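Local structure of secreted protein (Streptomyces lividans 1326, 5LQI) at residues A[33-38]-A[84-89]; A[55-60]-A[103-108]; A[367-372]-A[390-395]. The protein is GlxA, a copper-radical oxidase of the AA5 group, probably oxidising its substrates at a copper-radical centre. The protein carries 1 engineered substitution. One frame throughout, in Å; residues are numbered along the deposited sequence. Where two conformers were deposited one is given.

Contact 1: A[33-38]-A[84-89]; sequences TIHAAL and FCTGHT
His35 and His88 meet rim to rim in the kelch beta-propeller, between strand 35-38 of one sheet, flanked by 44-49 and 550-552, and edge strand 87-90 of the next, near the middle of the molecule. The tight part is built round the His35 ring. Its ND1 lies 3.0 Å from His88 NE2, a hydrogen bond in which either nitrogen could be the donor, and the two ring planes stand at 85°. On its far nitrogen, His35 NE2 makes a weak bond to Phe84 O at 2.6 Å; Phe84 was modelled in two conformers, so this short distance is doubtful. Thr86 CG2 sits over one face of the ring, 3.8 Å from His35 CE1, while Thr86 OG1 is turned to Gly100. With His88 CG between its backbone N and carbonyl carbon (chi1 43°), the imidazole reaches across to His35. All touching residues are buried, so the contrast is between tight and looser packing: beyond the histidines, Thr552 and Ala550 touch the His88 side chain. Cys85 points away, against Tyr253, probably the Tyr-Cys pair of this oxidase family. At the opposite end Ile34 CD1 approaches Phe84 CD1 to 3.9 Å.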
ATOM      1  N   THR A  33      -6.211  -4.616  12.196  1.00 17.19           N
ATOM      2  CA  THR A  33      -4.898  -4.218  11.702  1.00 16.33           C
ATOM      3  C   THR A  33      -4.939  -3.956  10.168  1.00 15.76           C
ATOM      4  O   THR A  33      -5.251  -4.855   9.400  1.00 15.67           O
ATOM      5  CB  THR A  33      -3.849  -5.297  11.963  1.00 16.32           C
ATOM      6  OG1 THR A  33      -3.830  -5.647  13.354  1.00 16.74           O
ATOM      7  CG2 THR A  33      -2.462  -4.800  11.480  1.00 15.74           C
ATOM      8  N   ILE A  34      -4.543  -2.752   9.778  1.00 15.20           N
ATOM      9  CA  ILE A  34      -4.593  -2.295   8.388  1.00 14.88           C
ATOM     10  C   ILE A  34      -3.189  -1.959   7.838  1.00 14.61           C
ATOM     11  O   ILE A  34      -3.003  -1.913   6.621  1.00 14.23           O
ATOM     12  CB  ILE A  34      -5.600  -1.122   8.276  1.00 14.69           C
ATOM     13  CG1 ILE A  34      -7.003  -1.627   8.619  1.00 15.15           C
ATOM     14  CG2 ILE A  34      -5.658  -0.512   6.855  1.00 14.27           C
ATOM     15  CD1 ILE A  34      -8.030  -0.532   8.871  1.00 15.39           C
ATOM     16  N   HIS A  35      -2.222  -1.724   8.733  1.00 14.85           N
ATOM     17  CA  HIS A  35      -0.824  -1.478   8.399  1.00 14.99           C
ATOM     18  C   HIS A  35       0.037  -2.333   9.281  1.00 15.24           C
ATOM     19  O   HIS A  35      -0.315  -2.571  10.432  1.00 15.64           O
ATOM     20  CB  HIS A  35      -0.400  -0.025   8.699  1.00 15.35           C
ATOM     21  CG  HIS A  35      -1.351   0.989   8.204  1.00 15.64           C
ATOM     22  ND1 HIS A  35      -1.061   1.831   7.168  1.00 15.78           N
ATOM     23  CD2 HIS A  35      -2.592   1.312   8.603  1.00 16.33           C
ATOM     24  CE1 HIS A  35      -2.080   2.606   6.915  1.00 15.94           C
ATOM     25  NE2 HIS A  35      -3.020   2.319   7.780  1.00 16.62           N
ATOM     26  N   ALA A  36       1.149  -2.798   8.746  1.00 14.98           N
ATOM     27  CA  ALA A  36       2.143  -3.455   9.584  1.00 15.23           C
ATOM     28  C   ALA A  36       3.521  -3.175   9.072  1.00 14.94           C
ATOM     29  O   ALA A  36       3.727  -2.875   7.878  1.00 14.75           O
ATOM     30  CB  ALA A  36       1.908  -4.979   9.727  1.00 15.40           C
ATOM     31  N   ALA A  37       4.460  -3.202  10.014  1.00 14.95           N
ATOM     32  CA  ALA A  37       5.842  -2.996   9.672  1.00 14.83           C
ATOM     33  C   ALA A  37       6.683  -3.831  10.575  1.00 15.12           C
ATOM     34  O   ALA A  37       6.403  -3.881  11.806  1.00 15.30           O
ATOM     35  CB  ALA A  37       6.201  -1.532   9.814  1.00 14.76           C
ATOM     36  N   LEU A  38       7.703  -4.485  10.006  1.00 15.10           N
ATOM     37  CA  LEU A  38       8.709  -5.188  10.842  1.00 15.56           C
ATOM     38  C   LEU A  38       9.708  -4.225  11.395  1.00 16.15           C
ATOM     39  O   LEU A  38      10.258  -3.439  10.667  1.00 16.44           O
ATOM     40  CB  LEU A  38       9.457  -6.277  10.062  1.00 15.32           C
ATOM     41  CG  LEU A  38      10.594  -6.976  10.799  1.00 15.46           C
ATOM     42  CD1 LEU A  38      10.026  -7.778  11.951  1.00 15.84           C
ATOM     43  CD2 LEU A  38      11.486  -7.820   9.866  1.00 15.48           C
ATOM     44  N   PHE A  84      -5.519   5.058  10.309  0.50 22.99           N
ATOM     45  CA  PHE A  84      -5.978   3.905   9.468  0.50 23.53           C
ATOM     46  C   PHE A  84      -5.645   3.832   7.944  0.50 23.06           C
ATOM     47  O   PHE A  84      -5.514   2.722   7.416  0.50 22.94           O
ATOM     48  CB  PHE A  84      -7.462   3.586   9.743  0.50 24.29           C
ATOM     49  CG  PHE A  84      -8.388   3.792   8.606  0.50 24.66           C
ATOM     50  CD1 PHE A  84      -8.278   3.049   7.439  0.50 24.53           C
ATOM     51  CD2 PHE A  84      -9.451   4.660   8.749  0.50 25.27           C
ATOM     52  CE1 PHE A  84      -9.178   3.223   6.408  0.50 25.01           C
ATOM     53  CE2 PHE A  84     -10.366   4.851   7.719  0.50 25.82           C
ATOM     54  CZ  PHE A  84     -10.219   4.139   6.531  0.50 25.66           C
ATOM     55  N   CYS A  85      -5.426   4.966   7.287  1.00 22.82           N
ATOM     56  CA  CYS A  85      -5.040   5.578   6.026  1.00 21.97           C
ATOM     57  C   CYS A  85      -3.895   6.608   6.052  1.00 19.31           C
ATOM     58  O   CYS A  85      -3.798   7.536   5.248  1.00 17.71           O
ATOM     59  CB  CYS A  85      -6.246   5.939   5.181  1.00 24.54           C
ATOM     60  SG  CYS A  85      -7.449   7.030   5.840  1.00 30.50           S
ATOM     61  N   THR A  86      -2.935   6.298   6.918  1.00 16.99           N
ATOM     62  CA  THR A  86      -1.693   7.003   6.943  1.00 16.41           C
ATOM     63  C   THR A  86      -0.712   6.486   5.892  1.00 15.52           C
ATOM     64  O   THR A  86      -0.920   5.415   5.349  1.00 15.16           O
ATOM     65  CB  THR A  86      -1.137   6.906   8.383  1.00 17.03           C
ATOM     66  OG1 THR A  86      -0.271   8.016   8.660  1.00 18.05           O
ATOM     67  CG2 THR A  86      -0.533   5.567   8.638  1.00 16.60           C
ATOM     68  N   GLY A  87       0.334   7.248   5.610  1.00 15.15           N
ATOM     69  CA  GLY A  87       1.494   6.800   4.820  1.00 14.99           C
ATOM     70  C   GLY A  87       2.676   6.510   5.742  1.00 14.97           C
ATOM     71  O   GLY A  87       2.733   7.004   6.865  1.00 15.00           O
ATOM     72  N   HIS A  88       3.621   5.695   5.304  1.00 14.68           N
ATOM     73  CA  HIS A  88       4.758   5.382   6.204  1.00 15.05           C
ATOM     74  C   HIS A  88       5.950   4.771   5.448  1.00 15.16           C
ATOM     75  O   HIS A  88       5.728   4.004   4.479  1.00 14.59           O
ATOM     76  CB  HIS A  88       4.302   4.407   7.284  1.00 15.17           C
ATOM     77  CG  HIS A  88       3.428   3.310   6.774  1.00 15.18           C
ATOM     78  ND1 HIS A  88       3.715   2.570   5.629  1.00 15.32           N
ATOM     79  CD2 HIS A  88       2.225   2.875   7.198  1.00 15.44           C
ATOM     80  CE1 HIS A  88       2.768   1.673   5.428  1.00 15.09           C
ATOM     81  NE2 HIS A  88       1.829   1.873   6.332  1.00 15.50           N
ATOM     82  N   THR A  89       7.153   5.086   5.907  1.00 15.22           N
ATOM     83  CA  THR A  89       8.342   4.413   5.474  1.00 15.46           C
ATOM     84  C   THR A  89       9.433   4.526   6.531  1.00 15.61           C
ATOM     85  O   THR A  89       9.372   5.419   7.392  1.00 15.76           O
ATOM     86  CB  THR A  89       8.779   4.925   4.073  1.00 15.85           C
ATOM     87  OG1 THR A  89       9.735   4.007   3.486  1.00 16.65           O
ATOM     88  CG2 THR A  89       9.301   6.308   4.134  1.00 16.38           C
TER

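Contact 2: A[55-60]-A[103-108]; sequences DNSDDK and KRYEKL
Ser57 and Arg104 bring the two backbones closest, 5.3 Å from CA to CA, where the last turn of helix 54-58 passes an irregular loop; the helix ends in a Schellman motif at Lys60, which has positive phi. Ser57 makes the hydrogen bond and the ring contact. Its OG, anti to its own backbone N at chi1 -165°, accepts a hydrogen bond from Tyr105 N at 3.1 Å and 159°. Ser57 CB sits over the Tyr105 ring face, 3.8 Å from the ring centroid, a CH-pi contact. The phenol OH continues to Ser50 OG, and Phe225 meets the ring edge-to-face. A leucine in place of Tyr105 would probably leave Ser50 OG without its phenol partner and Ser57 CB without a flat surface to lie on. Arg104 runs out extended and lays one guanidinium face over Asp58, whose CA is 3.6 Å above the guanidinium plane. Asp58 OD1 stands 3.7 Å from Arg104 NE, a long salt bridge of charges alone, since the oxygen lies well out of that plane; Gln54 NE2 gives the same OD1 a weak bond. The arrangement is a Schellman-capped helix end resting on the connection from propeller strand 96-99 to strand 116-123 of the GlxA barrel domain.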
ATOM      1  N   ASP A  55     -18.025   3.252  14.891  1.00 28.47           N
ATOM      2  CA  ASP A  55     -18.088   3.484  16.330  1.00 29.37           C
ATOM      3  C   ASP A  55     -16.752   3.974  16.885  1.00 27.94           C
ATOM      4  O   ASP A  55     -16.732   4.887  17.690  1.00 27.19           O
ATOM      5  CB  ASP A  55     -18.500   2.233  17.103  1.00 31.30           C
ATOM      6  CG  ASP A  55     -19.964   1.868  16.943  1.00 33.26           C
ATOM      7  OD1 ASP A  55     -20.810   2.647  16.452  1.00 34.23           O
ATOM      8  OD2 ASP A  55     -20.296   0.769  17.427  1.00 35.87           O
ATOM      9  N   ASN A  56     -15.635   3.379  16.427  1.00 26.14           N
ATOM     10  CA  ASN A  56     -14.336   3.797  16.926  1.00 25.58           C
ATOM     11  C   ASN A  56     -13.968   5.221  16.480  1.00 24.88           C
ATOM     12  O   ASN A  56     -13.351   5.957  17.249  1.00 24.56           O
ATOM     13  CB  ASN A  56     -13.224   2.854  16.488  1.00 24.73           C
ATOM     14  CG  ASN A  56     -13.307   1.503  17.147  1.00 25.49           C
ATOM     15  OD1 ASN A  56     -13.999   1.288  18.138  1.00 25.98           O
ATOM     16  ND2 ASN A  56     -12.585   0.565  16.586  1.00 25.40           N
ATOM     17  N   SER A  57     -14.322   5.568  15.246  1.00 24.50           N
ATOM     18  CA  SER A  57     -14.141   6.933  14.777  1.00 24.82           C
ATOM     19  C   SER A  57     -14.891   7.932  15.694  1.00 26.03           C
ATOM     20  O   SER A  57     -14.299   8.880  16.134  1.00 25.34           O
ATOM     21  CB  SER A  57     -14.642   7.132  13.364  1.00 24.20           C
ATOM     22  OG  SER A  57     -14.121   8.361  12.895  1.00 23.75           O
ATOM     23  N   ASP A  58     -16.177   7.665  15.906  1.00 28.08           N
ATOM     24  CA  ASP A  58     -17.075   8.452  16.809  1.00 30.28           C
ATOM     25  C   ASP A  58     -16.470   8.633  18.203  1.00 30.58           C
ATOM     26  O   ASP A  58     -16.446   9.750  18.737  1.00 31.27           O
ATOM     27  CB  ASP A  58     -18.511   7.862  16.895  1.00 32.55           C
ATOM     28  CG  ASP A  58     -19.300   7.925  15.526  1.00 34.18           C
ATOM     29  OD1 ASP A  58     -18.865   8.618  14.564  1.00 36.03           O
ATOM     30  OD2 ASP A  58     -20.356   7.239  15.370  1.00 36.29           O
ATOM     31  N   ASP A  59     -15.903   7.564  18.744  1.00 30.24           N
ATOM     32  CA  ASP A  59     -15.317   7.546  20.075  1.00 30.55           C
ATOM     33  C   ASP A  59     -13.884   8.017  20.148  1.00 28.83           C
ATOM     34  O   ASP A  59     -13.319   7.977  21.234  1.00 28.10           O
ATOM     35  CB  ASP A  59     -15.348   6.093  20.640  1.00 32.29           C
ATOM     36  CG  ASP A  59     -16.778   5.570  20.886  1.00 34.67           C
ATOM     37  OD1 ASP A  59     -17.747   6.374  20.995  1.00 35.17           O
ATOM     38  OD2 ASP A  59     -16.927   4.324  20.958  1.00 36.70           O
ATOM     39  N   LYS A  60     -13.246   8.371  19.017  1.00 26.60           N
ATOM     40  CA  LYS A  60     -11.795   8.618  19.014  1.00 25.88           C
ATOM     41  C   LYS A  60     -11.017   7.439  19.576  1.00 25.66           C
ATOM     42  O   LYS A  60     -10.126   7.618  20.427  1.00 26.09           O
ATOM     43  CB  LYS A  60     -11.389   9.855  19.851  1.00 26.53           C
ATOM     44  CG  LYS A  60     -11.641  11.197  19.287  1.00 26.28           C
ATOM     45  CD  LYS A  60     -10.635  12.252  19.842  1.00 26.70           C
ATOM     46  CE  LYS A  60     -10.394  12.151  21.361  1.00 27.62           C
ATOM     47  NZ  LYS A  60     -10.043  13.411  22.076  1.00 28.09           N
ATOM     48  N   LYS A 103      -9.867  12.400   9.479  1.00 21.59           N
ATOM     49  CA  LYS A 103     -10.737  13.008  10.468  1.00 23.54           C
ATOM     50  C   LYS A 103     -11.841  12.062  10.782  1.00 24.01           C
ATOM     51  O   LYS A 103     -12.087  11.068  10.049  1.00 21.90           O
ATOM     52  CB  LYS A 103     -11.410  14.277   9.881  1.00 24.89           C
ATOM     53  CG  LYS A 103     -10.527  15.497   9.820  1.00 26.03           C
ATOM     54  CD  LYS A 103     -11.050  16.476   8.760  1.00 26.98           C
ATOM     55  CE  LYS A 103     -11.791  17.671   9.254  0.50 27.39           C
ATOM     56  NZ  LYS A 103     -12.093  18.490   8.019  0.50 27.19           N
ATOM     57  N   ARG A 104     -12.566  12.401  11.843  1.00 25.73           N
ATOM     58  CA  ARG A 104     -13.731  11.615  12.226  1.00 28.54           C
ATOM     59  C   ARG A 104     -14.624  11.476  11.008  1.00 29.54           C
ATOM     60  O   ARG A 104     -14.762  12.412  10.239  1.00 30.70           O
ATOM     61  CB  ARG A 104     -14.434  12.213  13.453  1.00 30.41           C
ATOM     62  CG  ARG A 104     -15.840  11.702  13.738  1.00 32.02           C
ATOM     63  CD  ARG A 104     -16.304  12.341  15.043  1.00 34.11           C
ATOM     64  NE  ARG A 104     -17.689  12.000  15.414  1.00 35.57           N
ATOM     65  CZ  ARG A 104     -18.153  11.882  16.666  0.50 37.03           C
ATOM     66  NH1 ARG A 104     -17.368  12.061  17.728  0.50 37.87           N
ATOM     67  NH2 ARG A 104     -19.425  11.559  16.876  0.50 37.99           N
ATOM     68  N   TYR A 105     -15.135  10.289  10.737  1.00 30.63           N
ATOM     69  CA  TYR A 105     -15.921  10.128   9.510  1.00 32.81           C
ATOM     70  C   TYR A 105     -17.322   9.721   9.913  1.00 39.21           C
ATOM     71  O   TYR A 105     -17.461   8.756  10.682  1.00 45.02           O
ATOM     72  CB  TYR A 105     -15.308   9.106   8.531  1.00 29.84           C
ATOM     73  CG  TYR A 105     -14.716   7.863   9.135  1.00 28.38           C
ATOM     74  CD1 TYR A 105     -13.414   7.848   9.540  1.00 26.81           C
ATOM     75  CD2 TYR A 105     -15.446   6.680   9.239  1.00 27.83           C
ATOM     76  CE1 TYR A 105     -12.858   6.713  10.062  1.00 26.80           C
ATOM     77  CE2 TYR A 105     -14.880   5.529   9.743  1.00 26.98           C
ATOM     78  CZ  TYR A 105     -13.600   5.566  10.154  1.00 26.47           C
ATOM     79  OH  TYR A 105     -13.017   4.519  10.699  1.00 26.02           O
ATOM     80  N   GLU A 106     -18.336  10.460   9.440  1.00 42.82           N
ATOM     81  CA  GLU A 106     -19.776  10.125   9.677  1.00 45.55           C
ATOM     82  C   GLU A 106     -20.369   9.316   8.494  1.00 47.01           C
ATOM     83  O   GLU A 106     -20.032   9.566   7.329  1.00 43.71           O
ATOM     84  CB  GLU A 106     -20.599  11.399   9.911  1.00 47.02           C
ATOM     85  N   LYS A 107     -21.230   8.339   8.808  1.00 48.10           N
ATOM     86  CA  LYS A 107     -21.924   7.540   7.782  1.00 49.09           C
ATOM     87  C   LYS A 107     -22.730   8.495   6.873  1.00 46.51           C
ATOM     88  O   LYS A 107     -23.238   9.516   7.343  1.00 48.07           O
ATOM     89  CB  LYS A 107     -22.849   6.498   8.445  1.00 50.69           C
ATOM     90  CG  LYS A 107     -23.394   5.433   7.496  1.00 51.86           C
ATOM     91  N   LEU A 108     -22.772   8.221   5.572  1.00 44.63           N
ATOM     92  CA  LEU A 108     -23.567   9.070   4.672  1.00 42.75           C
ATOM     93  C   LEU A 108     -25.017   8.616   4.756  1.00 42.43           C
ATOM     94  O   LEU A 108     -25.300   7.413   4.840  1.00 43.72           O
ATOM     95  CB  LEU A 108     -23.073   9.030   3.226  1.00 40.94           C
ATOM     96  CG  LEU A 108     -21.879   9.953   2.960  1.00 40.42           C
ATOM     97  CD1 LEU A 108     -21.320   9.664   1.581  1.00 39.67           C
ATOM     98  CD2 LEU A 108     -22.184  11.441   3.099  1.00 41.55           C
TER

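Contact 3: A[367-372]-A[390-395]; sequences DEKYMV and IADLKA
Tyr370 and Leu393 cross at about a right angle, with Leu393 CD1 3.5 Å from Tyr370 CE1 and obliquely placed to the ring. Glu368 completes this cluster. Its CG, anti to the backbone N (chi1 -155°), comes 3.6 Å from Leu393 CB, and the bend at chi2 (88°) turns the carboxylate back to the phenol: Tyr370 OH donates to Glu368 OE1 at 2.9 Å, nearly along the C-O axis. The other oxygen, OE2, takes the backbone N of Gln310, so both carboxylate oxygens are occupied and the group is fixed in rotation.

Lys369, Met371, Ile390 and Asp392 occupy the other face of the sheet. Lys369 passes obliquely over Asp392, its CG 4.0 Å from Asp392 CB. The two charges stay apart, with Lys369 NZ 4.8 Å from Asp392 OD2, so any attraction is likely to be modest. Met371 CB meets Ile390 CG1, and the methionine sulfur lies farther off. Asp392 turns OD1 to the backbone N of Lys394, an Asx turn at 3.0 Å within the type I turn that ends the strand. One water joins that OD1 to Asp367 O; a second joins Asp367 OD1 to Lys394 NZ, which also bonds to Gln366 O.

Between the two faces the strands run antiparallel at 165°. Tyr370 and Ala391 form the hydrogen-bonded pair, and Leu393 N extends the pairing to Glu368 O at 2.9 Å.

Strands 369-373 and 388-392 are the middle two of a four-stranded propeller blade, between 358-361 and 400-402. Phe307 and Phe315 from the preceding blade meet the Tyr370 ring, and on the other face Tyr446 of strand 443-447, in the following blade, lies against Met371 and Ile390.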
ATOM      1  N   ASP A 367      19.011  -5.492 -10.307  1.00 22.67           N
ATOM      2  CA  ASP A 367      18.494  -5.672 -11.695  1.00 23.85           C
ATOM      3  C   ASP A 367      17.423  -4.693 -12.128  1.00 23.63           C
ATOM      4  O   ASP A 367      17.159  -4.603 -13.306  1.00 24.00           O
ATOM      5  CB  ASP A 367      17.951  -7.090 -11.887  1.00 24.34           C
ATOM      6  CG  ASP A 367      19.012  -8.126 -11.728  1.00 25.63           C
ATOM      7  OD1 ASP A 367      20.231  -7.785 -11.837  1.00 26.81           O
ATOM      8  OD2 ASP A 367      18.637  -9.286 -11.519  1.00 26.25           O
ATOM      9  N   GLU A 368      16.797  -3.985 -11.176  1.00 22.92           N
ATOM     10  CA  GLU A 368      15.840  -2.946 -11.498  1.00 23.03           C
ATOM     11  C   GLU A 368      14.660  -3.525 -12.317  1.00 22.22           C
ATOM     12  O   GLU A 368      14.207  -2.933 -13.300  1.00 22.26           O
ATOM     13  CB  GLU A 368      16.599  -1.782 -12.161  1.00 24.70           C
ATOM     14  CG  GLU A 368      15.903  -0.432 -12.007  1.00 25.74           C
ATOM     15  CD  GLU A 368      16.274   0.336 -10.729  1.00 26.33           C
ATOM     16  OE1 GLU A 368      15.448   0.350  -9.749  1.00 25.57           O
ATOM     17  OE2 GLU A 368      17.421   0.917 -10.745  1.00 28.36           O
ATOM     18  N   LYS A 369      14.190  -4.704 -11.896  1.00 21.38           N
ATOM     19  CA  LYS A 369      13.006  -5.360 -12.445  1.00 21.29           C
ATOM     20  C   LYS A 369      11.834  -5.305 -11.500  1.00 20.08           C
ATOM     21  O   LYS A 369      11.921  -5.831 -10.387  1.00 19.33           O
ATOM     22  CB  LYS A 369      13.218  -6.835 -12.769  1.00 21.84           C
ATOM     23  CG  LYS A 369      14.068  -7.092 -13.966  1.00 23.37           C
ATOM     24  CD  LYS A 369      13.885  -8.540 -14.529  1.00 23.92           C
ATOM     25  CE  LYS A 369      15.181  -9.088 -14.965  1.00 24.97           C
ATOM     26  NZ  LYS A 369      15.083 -10.513 -15.416  0.50 25.39           N
ATOM     27  N   TYR A 370      10.734  -4.709 -11.981  1.00 19.59           N
ATOM     28  CA  TYR A 370       9.498  -4.563 -11.235  1.00 18.86           C
ATOM     29  C   TYR A 370       8.404  -5.422 -11.791  1.00 19.11           C
ATOM     30  O   TYR A 370       8.227  -5.469 -13.023  1.00 19.67           O
ATOM     31  CB  TYR A 370       9.089  -3.127 -11.231  1.00 18.41           C
ATOM     32  CG  TYR A 370      10.081  -2.208 -10.592  1.00 18.26           C
ATOM     33  CD1 TYR A 370      11.182  -1.756 -11.251  1.00 18.90           C
ATOM     34  CD2 TYR A 370       9.911  -1.800  -9.281  1.00 17.63           C
ATOM     35  CE1 TYR A 370      12.093  -0.901 -10.645  1.00 18.89           C
ATOM     36  CE2 TYR A 370      10.802  -0.950  -8.677  1.00 17.58           C
ATOM     37  CZ  TYR A 370      11.866  -0.492  -9.372  1.00 18.36           C
ATOM     38  OH  TYR A 370      12.739   0.336  -8.698  1.00 18.91           O
ATOM     39  N   MET A 371       7.657  -6.062 -10.894  1.00 18.69           N
ATOM     40  CA  MET A 371       6.459  -6.842 -11.211  1.00 18.95           C
ATOM     41  C   MET A 371       5.203  -6.216 -10.582  1.00 17.71           C
ATOM     42  O   MET A 371       5.172  -5.985  -9.370  1.00 16.56           O
ATOM     43  CB  MET A 371       6.586  -8.256 -10.724  1.00 20.04           C
ATOM     44  CG  MET A 371       5.335  -9.140 -10.889  1.00 21.19           C
ATOM     45  SD  MET A 371       5.631 -10.893 -10.509  1.00 24.45           S
ATOM     46  CE  MET A 371       6.197 -10.953  -8.842  0.50 22.76           C
ATOM     47  N   VAL A 372       4.202  -6.002 -11.458  1.00 17.37           N
ATOM     48  CA  VAL A 372       2.823  -5.645 -11.123  1.00 16.80           C
ATOM     49  C   VAL A 372       1.925  -6.887 -11.206  1.00 16.82           C
ATOM     50  O   VAL A 372       1.963  -7.655 -12.222  1.00 17.65           O
ATOM     51  CB  VAL A 372       2.296  -4.471 -11.985  1.00 16.89           C
ATOM     52  CG1 VAL A 372       0.870  -4.127 -11.676  1.00 16.63           C
ATOM     53  CG2 VAL A 372       3.120  -3.245 -11.802  1.00 16.63           C
ATOM     54  N   ILE A 390       5.880  -7.361 -15.996  1.00 20.79           N
ATOM     55  CA  ILE A 390       7.240  -7.090 -15.559  1.00 21.01           C
ATOM     56  C   ILE A 390       7.934  -6.029 -16.411  1.00 21.76           C
ATOM     57  O   ILE A 390       7.962  -6.158 -17.648  1.00 22.63           O
ATOM     58  CB  ILE A 390       8.047  -8.414 -15.606  1.00 21.49           C
ATOM     59  CG1 ILE A 390       7.428  -9.412 -14.626  1.00 21.21           C
ATOM     60  CG2 ILE A 390       9.478  -8.177 -15.173  1.00 21.40           C
ATOM     61  CD1 ILE A 390       7.683 -10.831 -14.966  1.00 22.10           C
ATOM     62  N   ALA A 391       8.512  -5.018 -15.760  1.00 21.69           N
ATOM     63  CA  ALA A 391       9.358  -4.012 -16.403  1.00 22.84           C
ATOM     64  C   ALA A 391      10.816  -4.074 -15.971  1.00 23.52           C
ATOM     65  O   ALA A 391      11.144  -3.954 -14.760  1.00 22.37           O
ATOM     66  CB  ALA A 391       8.816  -2.627 -16.136  1.00 22.58           C
ATOM     67  N   ASP A 392      11.686  -4.306 -16.951  1.00 25.24           N
ATOM     68  CA  ASP A 392      13.125  -4.285 -16.725  1.00 26.57           C
ATOM     69  C   ASP A 392      13.594  -2.870 -17.086  1.00 27.43           C
ATOM     70  O   ASP A 392      13.696  -2.519 -18.253  1.00 28.40           O
ATOM     71  CB  ASP A 392      13.801  -5.388 -17.564  1.00 27.79           C
ATOM     72  CG  ASP A 392      15.315  -5.444 -17.397  1.00 28.57           C
ATOM     73  OD1 ASP A 392      15.924  -4.487 -16.872  1.00 28.46           O
ATOM     74  OD2 ASP A 392      15.909  -6.474 -17.852  1.00 30.02           O
ATOM     75  N   LEU A 393      13.948  -2.097 -16.077  1.00 27.42           N
ATOM     76  CA  LEU A 393      14.393  -0.721 -16.271  1.00 28.87           C
ATOM     77  C   LEU A 393      15.865  -0.535 -16.655  1.00 31.33           C
ATOM     78  O   LEU A 393      16.273   0.572 -16.961  1.00 32.09           O
ATOM     79  CB  LEU A 393      14.025   0.135 -15.065  1.00 27.58           C
ATOM     80  CG  LEU A 393      12.573  -0.004 -14.615  1.00 26.70           C
ATOM     81  CD1 LEU A 393      12.324   1.027 -13.499  1.00 26.13           C
ATOM     82  CD2 LEU A 393      11.564   0.196 -15.777  1.00 27.00           C
ATOM     83  N   LYS A 394      16.656  -1.599 -16.672  1.00 33.23           N
ATOM     84  CA  LYS A 394      17.990  -1.508 -17.229  1.00 36.25           C
ATOM     85  C   LYS A 394      18.023  -1.713 -18.744  1.00 38.88           C
ATOM     86  O   LYS A 394      19.106  -1.579 -19.346  1.00 40.74           O
ATOM     87  CB  LYS A 394      18.908  -2.542 -16.590  1.00 36.54           C
ATOM     88  CG  LYS A 394      19.279  -2.153 -15.180  1.00 36.84           C
ATOM     89  CD  LYS A 394      20.493  -2.933 -14.733  1.00 37.62           C
ATOM     90  CE  LYS A 394      21.067  -2.291 -13.502  1.00 37.72           C
ATOM     91  NZ  LYS A 394      22.148  -3.194 -13.001  1.00 38.63           N
ATOM     92  N   ALA A 395      16.916  -2.149 -19.346  1.00 40.43           N
ATOM     93  CA  ALA A 395      16.931  -2.533 -20.806  1.00 42.78           C
ATOM     94  C   ALA A 395      17.051  -1.325 -21.679  1.00 44.82           C
ATOM     95  O   ALA A 395      16.695  -0.212 -21.267  1.00 44.59           O
ATOM     96  CB  ALA A 395      15.687  -3.314 -21.205  1.00 42.32           C
TER
HETATM   97  O   HOH W   1      17.830  -6.021 -15.356  1.00 30.90           O
HETATM   98  O   HOH W   2      21.772  -6.062 -12.862  1.00 37.72           O

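In the fold
Contact 1 is the deep one, wholly buried about 8 Å from the centre of the chain, and joins two different blades through histidine side chains. Contact 3 lies farther out and is partly buried; it is internal to one blade, so regular backbone pairing carries it, with charges and waters at its outer end. Contact 2, at about 23 Å from the centre, is the most peripheral, with no sheet at all and an arginine on its exposed side. Contacts 1 and 2 interleave along the chain and touch, Phe84 CE2 lying 3.9 Å from Tyr105 CE1, with Phe225 against both rings. Contact 3 is remote from both, its centre about 42 Å from that of contact 2.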